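Local atomic coordinates of NAD nucleotidase (Haemophilus influenzae, PDB entry 3ZTV), a protein that hydrolyses NAD to adenosine and nicotinamide riboside in the periplasm, acting as a zinc-dependent pyrophosphatase and 5'-nucleotidase. Residues N196-N209 and D218-Y231. Numbering follows the deposited sequence.
Sequences NKIILLSHAGSEKN and DIDVIVTGDSHYLY. With ZN (zinc ion), chain B.
Leu200 and Ser202 are bonded through both N and O to the backbone of 221-225, the register of parallel strands; the segment axes of 198-203 and 221-224 lie 4.7 Å apart at 23°. Asp220 extends the pairing: its N donates to Ile198 O, and its OD2 takes Ile198 N at 2.9 Å through the anti lone pair.

Polar side chains tie helix 206-215, which follows strand 198-203, to the strand ends. With its CG beside the backbone N (chi1 -72°), Asn209 crosses Ile222 at a slant, Asn209 CG 3.5 Å from Ile222 CG2. Its ND2 donates to Thr224 OG1 (2.9 Å) and Ser202 O, its OD1 accepts from Ser202 OG, and these three bonds fix the amide's rotation. Ser202 O receives Gly225 N from the other face of its plane. In the helix's first turn, Ser206 N donates to Ser227 OG at 3.0 Å, which also bonds Glu263, while Ser206 OG bonds Tyr231 OH at 2.8 Å in the plane of that ring.

Apolar contacts line both faces: Leu201 CD1 meets Val223 CG1 at 3.7 Å, and Leu200 CD2 meets Ile222 CG2.

Asp226 OD1 binds zinc at 2.1 Å, joined by Asp70 and Asn102, while OD2 pairs with Lys163. The His203 ring, its modelled rotation doubtful, stands 63° from this carboxylate; His203 is probably a zinc ligand too.

In this beta-alpha-beta unit of the calcineurin-like phosphoesterase domain, metal-site loops follow the strands' C-terminal ends; strand 151-159 flanks 198-203, 258-263 flanks 221-224, and helix 179-191 packs on Ile219.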
loop_
_atom_site.group_PDB
_atom_site.type_symbol
_atom_site.label_atom_id
_atom_site.label_comp_id
_atom_site.label_asym_id
_atom_site.label_seq_id
_atom_site.Cartn_x
_atom_site.Cartn_y
_atom_site.Cartn_z
ATOM N N ASN A 196 1.858 13.331 -21.787
ATOM C CA ASN A 196 2.742 12.191 -21.971
ATOM C C ASN A 196 4.180 12.510 -21.563
ATOM O O ASN A 196 5.096 11.760 -21.883
ATOM C CB ASN A 196 2.676 11.666 -23.416
ATOM C CG ASN A 196 3.093 12.707 -24.447
ATOM O OD1 ASN A 196 3.856 13.629 -24.159
ATOM N ND2 ASN A 196 2.594 12.555 -25.672
ATOM N N LYS A 197 4.350 13.611 -20.833
ATOM C CA LYS A 197 5.647 14.032 -20.324
ATOM C C LYS A 197 5.453 14.321 -18.841
ATOM O O LYS A 197 4.714 15.245 -18.464
ATOM C CB LYS A 197 6.122 15.272 -21.070
ATOM C CG LYS A 197 6.382 15.001 -22.545
ATOM C CD LYS A 197 6.712 16.282 -23.295
ATOM C CE LYS A 197 5.472 17.082 -23.629
ATOM N NZ LYS A 197 4.667 16.385 -24.670
ATOM N N ILE A 198 6.107 13.514 -18.003
ATOM C CA ILE A 198 5.889 13.562 -16.556
ATOM C C ILE A 198 7.215 13.491 -15.804
ATOM O O ILE A 198 8.039 12.587 -16.038
ATOM C CB ILE A 198 4.942 12.431 -16.090
ATOM C CG1 ILE A 198 3.595 12.547 -16.821
ATOM C CG2 ILE A 198 4.735 12.486 -14.584
ATOM C CD1 ILE A 198 2.543 11.512 -16.411
ATOM N N ILE A 199 7.403 14.463 -14.909
ATOM C CA ILE A 199 8.578 14.558 -14.059
ATOM C C ILE A 199 8.153 14.257 -12.628
ATOM O O ILE A 199 7.137 14.780 -12.155
ATOM C CB ILE A 199 9.147 15.995 -14.059
ATOM C CG1 ILE A 199 9.375 16.499 -15.485
ATOM C CG2 ILE A 199 10.418 16.085 -13.199
ATOM C CD1 ILE A 199 10.339 15.688 -16.268
ATOM N N LEU A 200 8.914 13.411 -11.943
ATOM C CA LEU A 200 8.662 13.123 -10.535
ATOM C C LEU A 200 9.802 13.746 -9.714
ATOM O O LEU A 200 10.979 13.430 -9.921
ATOM C CB LEU A 200 8.602 11.611 -10.328
ATOM C CG LEU A 200 8.308 11.108 -8.917
ATOM C CD1 LEU A 200 6.898 11.500 -8.509
ATOM C CD2 LEU A 200 8.491 9.601 -8.837
ATOM N N LEU A 201 9.441 14.656 -8.817
ATOM C CA LEU A 201 10.373 15.340 -7.919
ATOM C C LEU A 201 10.222 14.651 -6.562
ATOM O O LEU A 201 9.254 14.898 -5.826
ATOM C CB LEU A 201 10.018 16.825 -7.840
ATOM C CG LEU A 201 10.929 17.719 -7.001
ATOM C CD1 LEU A 201 12.385 17.651 -7.465
ATOM C CD2 LEU A 201 10.432 19.149 -7.006
ATOM N N SER A 202 11.138 13.736 -6.269
ATOM C CA SER A 202 10.939 12.743 -5.215
ATOM C C SER A 202 12.052 12.658 -4.182
ATOM O O SER A 202 13.194 12.322 -4.493
ATOM C CB SER A 202 10.731 11.355 -5.818
ATOM O OG SER A 202 10.756 10.367 -4.797
ATOM N N HIS A 203 11.670 12.947 -2.929
ATOM C CA HIS A 203 12.529 12.733 -1.766
ATOM C C HIS A 203 12.464 11.296 -1.235
ATOM O O HIS A 203 12.762 11.052 -0.050
ATOM C CB HIS A 203 12.220 13.704 -0.612
ATOM C CG HIS A 203 13.430 14.043 0.208
ATOM N ND1 HIS A 203 13.805 13.392 1.373
ATOM C CD2 HIS A 203 14.394 14.956 -0.032
ATOM C CE1 HIS A 203 14.941 13.916 1.818
ATOM N NE2 HIS A 203 15.311 14.868 0.984
ATOM N N ALA A 204 12.077 10.343 -2.082
ATOM C CA ALA A 204 11.994 8.949 -1.629
ATOM C C ALA A 204 13.353 8.278 -1.457
ATOM O O ALA A 204 13.423 7.192 -0.872
ATOM C CB ALA A 204 11.124 8.114 -2.576
ATOM N N GLY A 205 14.415 8.920 -1.944
ATOM C CA GLY A 205 15.745 8.333 -1.945
ATOM C C GLY A 205 16.060 7.557 -3.223
ATOM O O GLY A 205 15.148 7.072 -3.921
ATOM N N SER A 206 17.345 7.414 -3.530
ATOM C CA SER A 206 17.743 6.718 -4.754
ATOM C C SER A 206 17.184 5.300 -4.854
ATOM O O SER A 206 16.706 4.903 -5.917
ATOM C CB SER A 206 19.267 6.713 -4.904
ATOM O OG SER A 206 19.742 7.982 -5.312
ATOM N N GLU A 207 17.211 4.541 -3.765
ATOM C CA GLU A 207 16.807 3.143 -3.844
ATOM C C GLU A 207 15.347 3.036 -4.267
ATOM O O GLU A 207 15.009 2.290 -5.190
ATOM C CB GLU A 207 17.039 2.424 -2.511
ATOM C CG GLU A 207 16.658 0.944 -2.531
ATOM C CD GLU A 207 16.863 0.262 -1.188
ATOM O OE1 GLU A 207 16.367 0.783 -0.163
ATOM O OE2 GLU A 207 17.520 -0.802 -1.164
ATOM N N LYS A 208 14.476 3.791 -3.602
ATOM C CA LYS A 208 13.049 3.740 -3.898
ATOM C C LYS A 208 12.751 4.342 -5.271
ATOM O O LYS A 208 11.910 3.825 -6.003
ATOM C CB LYS A 208 12.240 4.433 -2.794
ATOM C CG LYS A 208 10.740 4.490 -3.066
ATOM C CD LYS A 208 10.072 3.113 -3.101
ATOM C CE LYS A 208 10.190 2.395 -1.780
ATOM N NZ LYS A 208 9.386 1.136 -1.783
ATOM N N ASN A 209 13.448 5.411 -5.642
ATOM C CA ASN A 209 13.252 6.017 -6.960
ATOM C C ASN A 209 13.691 5.096 -8.115
ATOM O O ASN A 209 13.067 5.097 -9.187
ATOM C CB ASN A 209 13.942 7.383 -7.064
ATOM C CG ASN A 209 13.233 8.455 -6.264
ATOM O OD1 ASN A 209 12.078 8.273 -5.849
ATOM N ND2 ASN A 209 13.904 9.587 -6.075
ATOM N N ASP A 218 4.887 5.542 -17.235
ATOM C CA ASP A 218 4.447 6.885 -17.602
ATOM C C ASP A 218 5.213 8.030 -16.927
ATOM O O ASP A 218 4.847 9.196 -17.079
ATOM C CB ASP A 218 2.931 7.026 -17.406
ATOM C CG ASP A 218 2.147 5.985 -18.184
ATOM O OD1 ASP A 218 2.416 5.810 -19.391
ATOM O OD2 ASP A 218 1.286 5.332 -17.570
ATOM N N ILE A 219 6.284 7.689 -16.214
ATOM C CA ILE A 219 7.138 8.714 -15.588
ATOM C C ILE A 219 8.498 8.747 -16.295
ATOM O O ILE A 219 9.165 7.718 -16.416
ATOM C CB ILE A 219 7.303 8.468 -14.068
ATOM C CG1 ILE A 219 5.932 8.488 -13.375
ATOM C CG2 ILE A 219 8.279 9.477 -13.442
ATOM C CD1 ILE A 219 6.006 8.209 -11.879
ATOM N N ASP A 220 8.881 9.927 -16.768
ATOM C CA ASP A 220 10.057 10.079 -17.629
ATOM C C ASP A 220 11.369 10.397 -16.916
ATOM O O ASP A 220 12.424 9.877 -17.296
ATOM C CB ASP A 220 9.766 11.150 -18.676
ATOM C CG ASP A 220 8.580 10.775 -19.552
ATOM O OD1 ASP A 220 8.648 9.737 -20.235
ATOM O OD2 ASP A 220 7.548 11.481 -19.573
ATOM N N VAL A 221 11.304 11.256 -15.900
ATOM C CA VAL A 221 12.502 11.690 -15.166
ATOM C C VAL A 221 12.172 11.726 -13.676
ATOM O O VAL A 221 11.116 12.251 -13.281
ATOM C CB VAL A 221 13.004 13.096 -15.623
ATOM C CG1 VAL A 221 14.299 13.487 -14.908
ATOM C CG2 VAL A 221 13.236 13.115 -17.133
ATOM N N ILE A 222 13.056 11.160 -12.861
ATOM C CA ILE A 222 12.883 11.210 -11.407
ATOM C C ILE A 222 14.055 11.952 -10.760
ATOM O O ILE A 222 15.174 11.428 -10.643
ATOM C CB ILE A 222 12.726 9.805 -10.786
ATOM C CG1 ILE A 222 11.660 8.985 -11.533
ATOM C CG2 ILE A 222 12.421 9.921 -9.295
ATOM C CD1 ILE A 222 11.513 7.553 -11.055
ATOM N N VAL A 223 13.780 13.177 -10.332
ATOM C CA VAL A 223 14.753 14.076 -9.725
ATOM C C VAL A 223 14.741 13.773 -8.235
ATOM O O VAL A 223 13.693 13.889 -7.586
ATOM C CB VAL A 223 14.361 15.553 -9.990
ATOM C CG1 VAL A 223 15.390 16.523 -9.386
ATOM C CG2 VAL A 223 14.179 15.800 -11.498
ATOM N N THR A 224 15.892 13.359 -7.712
ATOM C CA THR A 224 15.980 12.664 -6.426
ATOM C C THR A 224 16.546 13.491 -5.270
ATOM O O THR A 224 17.478 14.294 -5.449
ATOM C CB THR A 224 16.852 11.403 -6.598
ATOM O OG1 THR A 224 16.228 10.526 -7.544
ATOM C CG2 THR A 224 17.071 10.657 -5.306
ATOM N N GLY A 225 15.983 13.246 -4.088
ATOM C CA GLY A 225 16.599 13.631 -2.831
ATOM C C GLY A 225 16.537 12.515 -1.811
ATOM O O GLY A 225 15.899 11.482 -2.041
ATOM N N ASP A 226 17.218 12.754 -0.692
ATOM C CA ASP A 226 17.258 11.928 0.532
ATOM C C ASP A 226 18.501 11.089 0.741
ATOM O O ASP A 226 18.943 10.937 1.884
ATOM C CB ASP A 226 16.008 11.064 0.775
ATOM C CG ASP A 226 15.974 10.481 2.195
ATOM O OD1 ASP A 226 15.900 11.246 3.176
ATOM O OD2 ASP A 226 16.028 9.239 2.356
ATOM N N SER A 227 19.035 10.518 -0.334
ATOM C CA SER A 227 20.194 9.633 -0.231
ATOM C C SER A 227 21.547 10.360 -0.209
ATOM O O SER A 227 22.545 9.779 0.220
ATOM C CB SER A 227 20.164 8.568 -1.344
ATOM O OG SER A 227 19.609 9.056 -2.573
ATOM N N HIS A 228 21.580 11.623 -0.642
ATOM C CA HIS A 228 22.809 12.431 -0.605
ATOM C C HIS A 228 23.911 11.867 -1.543
ATOM O O HIS A 228 25.104 12.153 -1.362
ATOM C CB HIS A 228 23.382 12.506 0.824
ATOM C CG HIS A 228 22.604 13.337 1.816
ATOM N ND1 HIS A 228 21.248 13.590 1.763
ATOM C CD2 HIS A 228 23.046 13.938 2.945
ATOM C CE1 HIS A 228 20.905 14.325 2.812
ATOM N NE2 HIS A 228 21.980 14.556 3.536
ATOM N N TYR A 229 23.535 11.077 -2.543
ATOM C CA TYR A 229 24.523 10.487 -3.454
ATOM C C TYR A 229 25.022 11.474 -4.494
ATOM O O TYR A 229 24.224 12.176 -5.144
ATOM C CB TYR A 229 23.931 9.298 -4.209
ATOM C CG TYR A 229 23.614 8.069 -3.388
ATOM C CD1 TYR A 229 24.133 7.883 -2.111
ATOM C CD2 TYR A 229 22.792 7.077 -3.910
ATOM C CE1 TYR A 229 23.833 6.734 -1.381
ATOM C CE2 TYR A 229 22.498 5.930 -3.197
ATOM C CZ TYR A 229 23.010 5.768 -1.933
ATOM O OH TYR A 229 22.702 4.627 -1.218
ATOM N N LEU A 230 26.345 11.499 -4.673
ATOM C CA LEU A 230 26.942 12.191 -5.817
ATOM C C LEU A 230 26.769 11.314 -7.062
ATOM O O LEU A 230 27.331 10.214 -7.143
ATOM C CB LEU A 230 28.434 12.486 -5.575
ATOM C CG LEU A 230 29.192 13.149 -6.731
ATOM C CD1 LEU A 230 28.610 14.500 -7.132
ATOM C CD2 LEU A 230 30.680 13.292 -6.400
ATOM N N TYR A 231 25.971 11.789 -8.016
ATOM C CA TYR A 231 25.906 11.169 -9.342
ATOM C C TYR A 231 26.910 11.971 -10.161
ATOM O O TYR A 231 26.816 13.190 -10.261
ATOM C CB TYR A 231 24.498 11.282 -9.949
ATOM C CG TYR A 231 23.416 10.339 -9.423
ATOM C CD1 TYR A 231 23.111 10.278 -8.066
ATOM C CD2 TYR A 231 22.685 9.534 -10.295
ATOM C CE1 TYR A 231 22.105 9.454 -7.590
ATOM C CE2 TYR A 231 21.669 8.709 -9.829
ATOM C CZ TYR A 231 21.395 8.668 -8.478
ATOM O OH TYR A 231 20.378 7.846 -8.035
HETATM ZN ZN ZN B . 16.073 13.365 3.498
HETATM O O HOH W 1 4.580 9.777 -19.804
HETATM O O HOH W 2 14.147 7.218 2.461
HETATM O O HOH W 3 18.024 13.092 3.876
#